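Local coordinates for RNA pseudouridylate synthase domain-containing protein 4 (Homo sapiens, PDB 5UBA) that isomerises uridine to pseudouridine in mitochondrial RNAs, including 16S ribosomal RNA, a modification needed to assemble that RNA into a working mitochondrial ribosome, at residues 248-260 / 269-282. Sequence-based numbering, arbitrary orientation. Where two conformers were deposited one is given.
Sequences IPLHLHARQLILP and LNLVCKLPRFFVHS
His-253 reaches from its strand into the loop leading to helix 277-285, where its NE2 donates to Cys-273 O over 2.9 Å, nearly straight at 169°. The oxygen lies in the ring plane, but the donor stands above the carbonyl plane. With CG anti to the backbone N (chi1 179°), the ring is sent across to this loop, and Leu-275 CA and Pro-276 CD lie over one face as CH-pi partners. ND1 is hydrogen-bonded to Thr-87 OG1, so hydrogen bonds at both ring nitrogens fix the ring's rotation; a leucine in its place would probably take the straight NE2 donor from Cys-273 O, leaving the weak bond from Arg-255 NH1, and deprive Thr-87 of its imidazole partner. That arginine, bent at chi2, makes a cation-pi contact with Trp-116.

Beyond the loop the strands form an antiparallel beta hairpin in the mixed sheet of this RluA-family pseudouridine synthase domain, with a classic beta bulge where Arg-255 and Gln-256 face Lys-114. Leu-257, Leu-259, Leu-269 and Leu-271 share one face, as suits apolar residues; of these, Leu-269 and Leu-271 pack on strand 36-41, and Leu-257 and Leu-271 on strand 89-93. On the other, the extended Gln-256 brings NE2 to Asn-270 OD1 (2.8 Å), the two amide planes turned well apart, while a water accepts from both amides.

At the helix, Phe-278 points its edge at the face of His-251, with planes at 76°, and Pro-249 CG lies 3.6 Å from Phe-278 CE1. His-251 NE2 and Ser-282 OG share a hydrogen bond of 2.8 Å, the small hydroxyl meeting the imidazole edge; Phe-279 meets His-251 obliquely, with Leu-275 CD2 centred over one face of its phenyl ring.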
loop_
_atom_site.group_PDB
_atom_site.type_symbol
_atom_site.label_atom_id
_atom_site.label_comp_id
_atom_site.label_asym_id
_atom_site.label_seq_id
_atom_site.Cartn_x
_atom_site.Cartn_y
_atom_site.Cartn_z
ATOM N N ILE A 248 11.767 8.849 -8.115
ATOM C CA ILE A 248 10.755 9.156 -7.118
ATOM C C ILE A 248 10.140 7.809 -6.668
ATOM O O ILE A 248 9.695 7.032 -7.515
ATOM C CB ILE A 248 9.642 10.051 -7.676
ATOM C CG1 ILE A 248 10.201 11.427 -8.056
ATOM C CG2 ILE A 248 8.495 10.225 -6.692
ATOM C CD1 ILE A 248 9.289 12.240 -8.922
ATOM N N PRO A 249 10.115 7.566 -5.348
ATOM C CA PRO A 249 9.480 6.335 -4.855
ATOM C C PRO A 249 7.963 6.391 -4.922
ATOM O O PRO A 249 7.368 7.468 -4.904
ATOM C CB PRO A 249 9.893 6.275 -3.402
ATOM C CG PRO A 249 10.032 7.702 -3.019
ATOM C CD PRO A 249 10.642 8.359 -4.227
ATOM N N LEU A 250 7.340 5.229 -4.964
ATOM C CA LEU A 250 5.886 5.171 -4.740
ATOM C C LEU A 250 5.534 5.768 -3.379
ATOM O O LEU A 250 6.284 5.623 -2.418
ATOM C CB LEU A 250 5.415 3.731 -4.795
ATOM C CG LEU A 250 3.906 3.524 -4.908
ATOM C CD1 LEU A 250 3.361 3.922 -6.282
ATOM C CD2 LEU A 250 3.610 2.068 -4.606
ATOM N N HIS A 251 4.398 6.476 -3.311
ATOM C CA HIS A 251 3.880 7.092 -2.093
ATOM C C HIS A 251 2.581 6.392 -1.702
ATOM O O HIS A 251 1.484 6.935 -1.865
ATOM C CB HIS A 251 3.652 8.597 -2.269
ATOM C CG HIS A 251 4.920 9.393 -2.337
ATOM N ND1 HIS A 251 5.859 9.215 -3.327
ATOM C CD2 HIS A 251 5.371 10.387 -1.551
ATOM C CE1 HIS A 251 6.856 10.072 -3.126
ATOM N NE2 HIS A 251 6.593 10.773 -2.044
ATOM N N LEU A 252 2.719 5.199 -1.139
ATOM C CA LEU A 252 1.575 4.378 -0.685
ATOM C C LEU A 252 1.886 3.776 0.677
ATOM O O LEU A 252 2.775 2.931 0.785
ATOM C CB LEU A 252 1.245 3.301 -1.702
ATOM C CG LEU A 252 0.093 2.345 -1.342
ATOM C CD1 LEU A 252 -1.215 3.114 -1.175
ATOM C CD2 LEU A 252 -0.079 1.276 -2.401
ATOM N N HIS A 253 1.173 4.236 1.694
ATOM C CA HIS A 253 1.418 3.905 3.093
ATOM C C HIS A 253 0.208 3.189 3.715
ATOM O O HIS A 253 -0.922 3.697 3.645
ATOM C CB HIS A 253 1.686 5.194 3.849
ATOM C CG HIS A 253 1.932 5.013 5.312
ATOM N ND1 HIS A 253 3.027 4.324 5.817
ATOM C CD2 HIS A 253 1.232 5.455 6.379
ATOM C CE1 HIS A 253 2.991 4.385 7.135
ATOM N NE2 HIS A 253 1.913 5.052 7.508
ATOM N N ALA A 254 0.480 2.041 4.347
ATOM C CA ALA A 254 -0.531 1.333 5.136
ATOM C C ALA A 254 -0.601 2.053 6.484
ATOM O O ALA A 254 0.229 1.863 7.387
ATOM C CB ALA A 254 -0.150 -0.135 5.289
ATOM N N ARG A 255 -1.571 2.961 6.561
ATOM C CA ARG A 255 -1.725 3.880 7.668
ATOM C C ARG A 255 -2.364 3.272 8.895
ATOM O O ARG A 255 -1.986 3.589 10.026
ATOM C CB ARG A 255 -2.566 5.077 7.195
ATOM C CG ARG A 255 -2.937 6.069 8.266
ATOM C CD ARG A 255 -1.733 6.786 8.786
ATOM N NE ARG A 255 -2.137 7.908 9.607
ATOM C CZ ARG A 255 -1.290 8.748 10.185
ATOM N NH1 ARG A 255 0.026 8.600 10.040
ATOM N NH2 ARG A 255 -1.775 9.765 10.907
ATOM N N GLN A 256 -3.406 2.492 8.692
ATOM C CA GLN A 256 -4.191 2.005 9.811
ATOM C C GLN A 256 -4.758 0.616 9.542
ATOM O O GLN A 256 -5.159 0.321 8.422
ATOM C CB GLN A 256 -5.338 2.982 10.063
ATOM C CG GLN A 256 -6.320 2.614 11.160
ATOM C CD GLN A 256 -7.307 3.725 11.427
ATOM O OE1 GLN A 256 -7.789 4.377 10.487
ATOM N NE2 GLN A 256 -7.616 3.965 12.709
ATOM N N LEU A 257 -4.849 -0.198 10.602
ATOM C CA LEU A 257 -5.571 -1.467 10.594
ATOM C C LEU A 257 -6.433 -1.528 11.819
ATOM O O LEU A 257 -5.937 -1.256 12.912
ATOM C CB LEU A 257 -4.609 -2.653 10.690
ATOM C CG LEU A 257 -3.845 -3.143 9.493
ATOM C CD1 LEU A 257 -3.064 -4.393 9.874
ATOM C CD2 LEU A 257 -4.772 -3.445 8.308
ATOM N N ILE A 258 -7.702 -1.890 11.669
ATOM C CA ILE A 258 -8.559 -2.098 12.842
ATOM C C ILE A 258 -8.934 -3.583 12.819
ATOM O O ILE A 258 -9.600 -4.042 11.887
ATOM C CB ILE A 258 -9.802 -1.193 12.868
ATOM C CG1 ILE A 258 -9.406 0.285 12.682
ATOM C CG2 ILE A 258 -10.561 -1.404 14.187
ATOM C CD1 ILE A 258 -10.596 1.217 12.550
ATOM N N LEU A 259 -8.450 -4.318 13.822
ATOM C CA LEU A 259 -8.656 -5.762 13.934
ATOM C C LEU A 259 -9.744 -5.986 14.982
ATOM O O LEU A 259 -9.690 -5.387 16.051
ATOM C CB LEU A 259 -7.395 -6.470 14.438
ATOM C CG LEU A 259 -6.170 -6.619 13.557
ATOM C CD1 LEU A 259 -5.002 -7.155 14.385
ATOM C CD2 LEU A 259 -6.473 -7.590 12.440
ATOM N N PRO A 260 -10.715 -6.867 14.698
ATOM C CA PRO A 260 -11.653 -7.240 15.757
ATOM C C PRO A 260 -10.943 -7.983 16.887
ATOM O O PRO A 260 -9.783 -8.409 16.737
ATOM C CB PRO A 260 -12.681 -8.130 15.037
ATOM C CG PRO A 260 -12.033 -8.574 13.794
ATOM C CD PRO A 260 -10.945 -7.593 13.445
ATOM N N LEU A 269 -8.493 -3.803 18.124
ATOM C CA LEU A 269 -7.141 -3.299 18.122
ATOM C C LEU A 269 -7.030 -2.321 16.945
ATOM O O LEU A 269 -7.249 -2.718 15.815
ATOM C CB LEU A 269 -6.160 -4.453 17.967
ATOM C CG LEU A 269 -4.680 -4.124 18.119
ATOM C CD1 LEU A 269 -4.368 -3.313 19.366
ATOM C CD2 LEU A 269 -3.887 -5.420 18.110
ATOM N N ASN A 270 -6.710 -1.066 17.234
ATOM C CA ASN A 270 -6.715 0.021 16.266
ATOM C C ASN A 270 -5.283 0.502 16.120
ATOM O O ASN A 270 -4.771 1.238 16.960
ATOM C CB ASN A 270 -7.648 1.124 16.771
ATOM C CG ASN A 270 -7.826 2.254 15.776
ATOM O OD1 ASN A 270 -6.892 2.638 15.066
ATOM N ND2 ASN A 270 -9.042 2.823 15.743
ATOM N N LEU A 271 -4.631 0.058 15.047
ATOM C CA LEU A 271 -3.188 0.227 14.847
ATOM C C LEU A 271 -2.959 1.320 13.834
ATOM O O LEU A 271 -3.549 1.280 12.741
ATOM C CB LEU A 271 -2.589 -1.080 14.319
ATOM C CG LEU A 271 -2.769 -2.295 15.244
ATOM C CD1 LEU A 271 -2.591 -3.598 14.511
ATOM C CD2 LEU A 271 -1.815 -2.291 16.430
ATOM N N VAL A 272 -2.140 2.315 14.166
ATOM C CA VAL A 272 -1.849 3.411 13.240
ATOM C C VAL A 272 -0.349 3.647 13.194
ATOM O O VAL A 272 0.299 3.620 14.248
ATOM C CB VAL A 272 -2.594 4.700 13.634
ATOM C CG1 VAL A 272 -2.179 5.884 12.750
ATOM C CG2 VAL A 272 -4.100 4.475 13.567
ATOM N N CYS A 273 0.181 3.900 11.987
ATOM C CA CYS A 273 1.613 4.086 11.727
ATOM C C CYS A 273 1.884 5.472 11.159
ATOM O O CYS A 273 1.252 5.891 10.179
ATOM C CB CYS A 273 2.130 3.025 10.730
ATOM S SG CYS A 273 3.911 2.995 10.573
ATOM N N LYS A 274 2.875 6.159 11.742
ATOM C CA LYS A 274 3.369 7.412 11.182
ATOM C C LYS A 274 3.756 7.269 9.722
ATOM O O LYS A 274 4.232 6.220 9.269
ATOM C CB LYS A 274 4.621 7.905 11.949
ATOM C CG LYS A 274 5.858 7.048 11.770
ATOM C CD LYS A 274 7.058 7.524 12.585
ATOM C CE LYS A 274 8.239 6.574 12.437
ATOM N NZ LYS A 274 8.694 6.412 11.027
ATOM N N LEU A 275 3.638 8.379 8.989
ATOM C CA LEU A 275 4.105 8.397 7.625
ATOM C C LEU A 275 5.627 8.369 7.583
ATOM O O LEU A 275 6.279 8.931 8.496
ATOM C CB LEU A 275 3.651 9.674 6.915
ATOM C CG LEU A 275 2.176 9.807 6.561
ATOM C CD1 LEU A 275 1.845 11.250 6.186
ATOM C CD2 LEU A 275 1.814 8.849 5.451
ATOM N N PRO A 276 6.201 7.770 6.543
ATOM C CA PRO A 276 7.664 7.845 6.379
ATOM C C PRO A 276 8.114 9.274 6.115
ATOM O O PRO A 276 7.366 10.069 5.555
ATOM C CB PRO A 276 7.963 6.959 5.171
ATOM C CG PRO A 276 6.677 6.373 4.728
ATOM C CD PRO A 276 5.551 6.988 5.475
ATOM N N ARG A 277 9.326 9.598 6.535
ATOM C CA ARG A 277 9.828 10.957 6.361
ATOM C C ARG A 277 9.795 11.426 4.891
ATOM O O ARG A 277 9.459 12.589 4.631
ATOM C CB ARG A 277 11.216 11.087 6.981
ATOM C CG ARG A 277 11.167 11.145 8.498
ATOM C CD ARG A 277 10.529 12.424 9.010
ATOM N N PHE A 278 10.071 10.544 3.928
ATOM C CA PHE A 278 10.013 10.942 2.510
ATOM C C PHE A 278 8.614 11.399 2.071
ATOM O O PHE A 278 8.439 12.292 1.251
ATOM C CB PHE A 278 10.551 9.886 1.555
ATOM C CG PHE A 278 9.619 8.738 1.273
ATOM C CD1 PHE A 278 8.729 8.775 0.202
ATOM C CD2 PHE A 278 9.679 7.585 2.033
ATOM C CE1 PHE A 278 7.900 7.697 -0.075
ATOM C CE2 PHE A 278 8.830 6.508 1.771
ATOM C CZ PHE A 278 7.952 6.577 0.699
ATOM N N PHE A 279 7.620 10.726 2.618
ATOM C CA PHE A 279 6.226 11.006 2.305
ATOM C C PHE A 279 5.839 12.326 2.951
ATOM O O PHE A 279 5.202 13.162 2.309
ATOM C CB PHE A 279 5.393 9.783 2.800
ATOM C CG PHE A 279 3.942 9.710 2.323
ATOM C CD1 PHE A 279 3.026 10.768 2.461
ATOM C CD2 PHE A 279 3.468 8.500 1.830
ATOM C CE1 PHE A 279 1.696 10.616 2.067
ATOM C CE2 PHE A 279 2.135 8.350 1.456
ATOM C CZ PHE A 279 1.264 9.398 1.579
ATOM N N VAL A 280 6.215 12.515 4.215
ATOM C CA VAL A 280 6.014 13.795 4.910
ATOM C C VAL A 280 6.628 14.954 4.106
ATOM O O VAL A 280 5.997 16.020 3.962
ATOM C CB VAL A 280 6.595 13.770 6.321
ATOM C CG1 VAL A 280 6.498 15.145 6.969
ATOM C CG2 VAL A 280 5.853 12.748 7.183
ATOM N N HIS A 281 7.832 14.735 3.587
ATOM C CA HIS A 281 8.542 15.753 2.801
ATOM C C HIS A 281 7.770 16.096 1.540
ATOM O O HIS A 281 7.525 17.273 1.264
ATOM C CB HIS A 281 9.948 15.275 2.448
ATOM C CG HIS A 281 10.761 16.289 1.705
ATOM N ND1 HIS A 281 11.286 17.409 2.312
ATOM C CD2 HIS A 281 11.146 16.343 0.411
ATOM C CE1 HIS A 281 11.953 18.115 1.416
ATOM N NE2 HIS A 281 11.890 17.488 0.257
ATOM N N SER A 282 7.360 15.080 0.787
ATOM C CA SER A 282 6.567 15.295 -0.440
ATOM C C SER A 282 5.246 16.045 -0.138
ATOM O O SER A 282 4.855 16.941 -0.877
ATOM C CB SER A 282 6.261 13.974 -1.124
ATOM O OG SER A 282 7.443 13.372 -1.615
HETATM O O HOH W 1 -10.025 5.273 14.235
#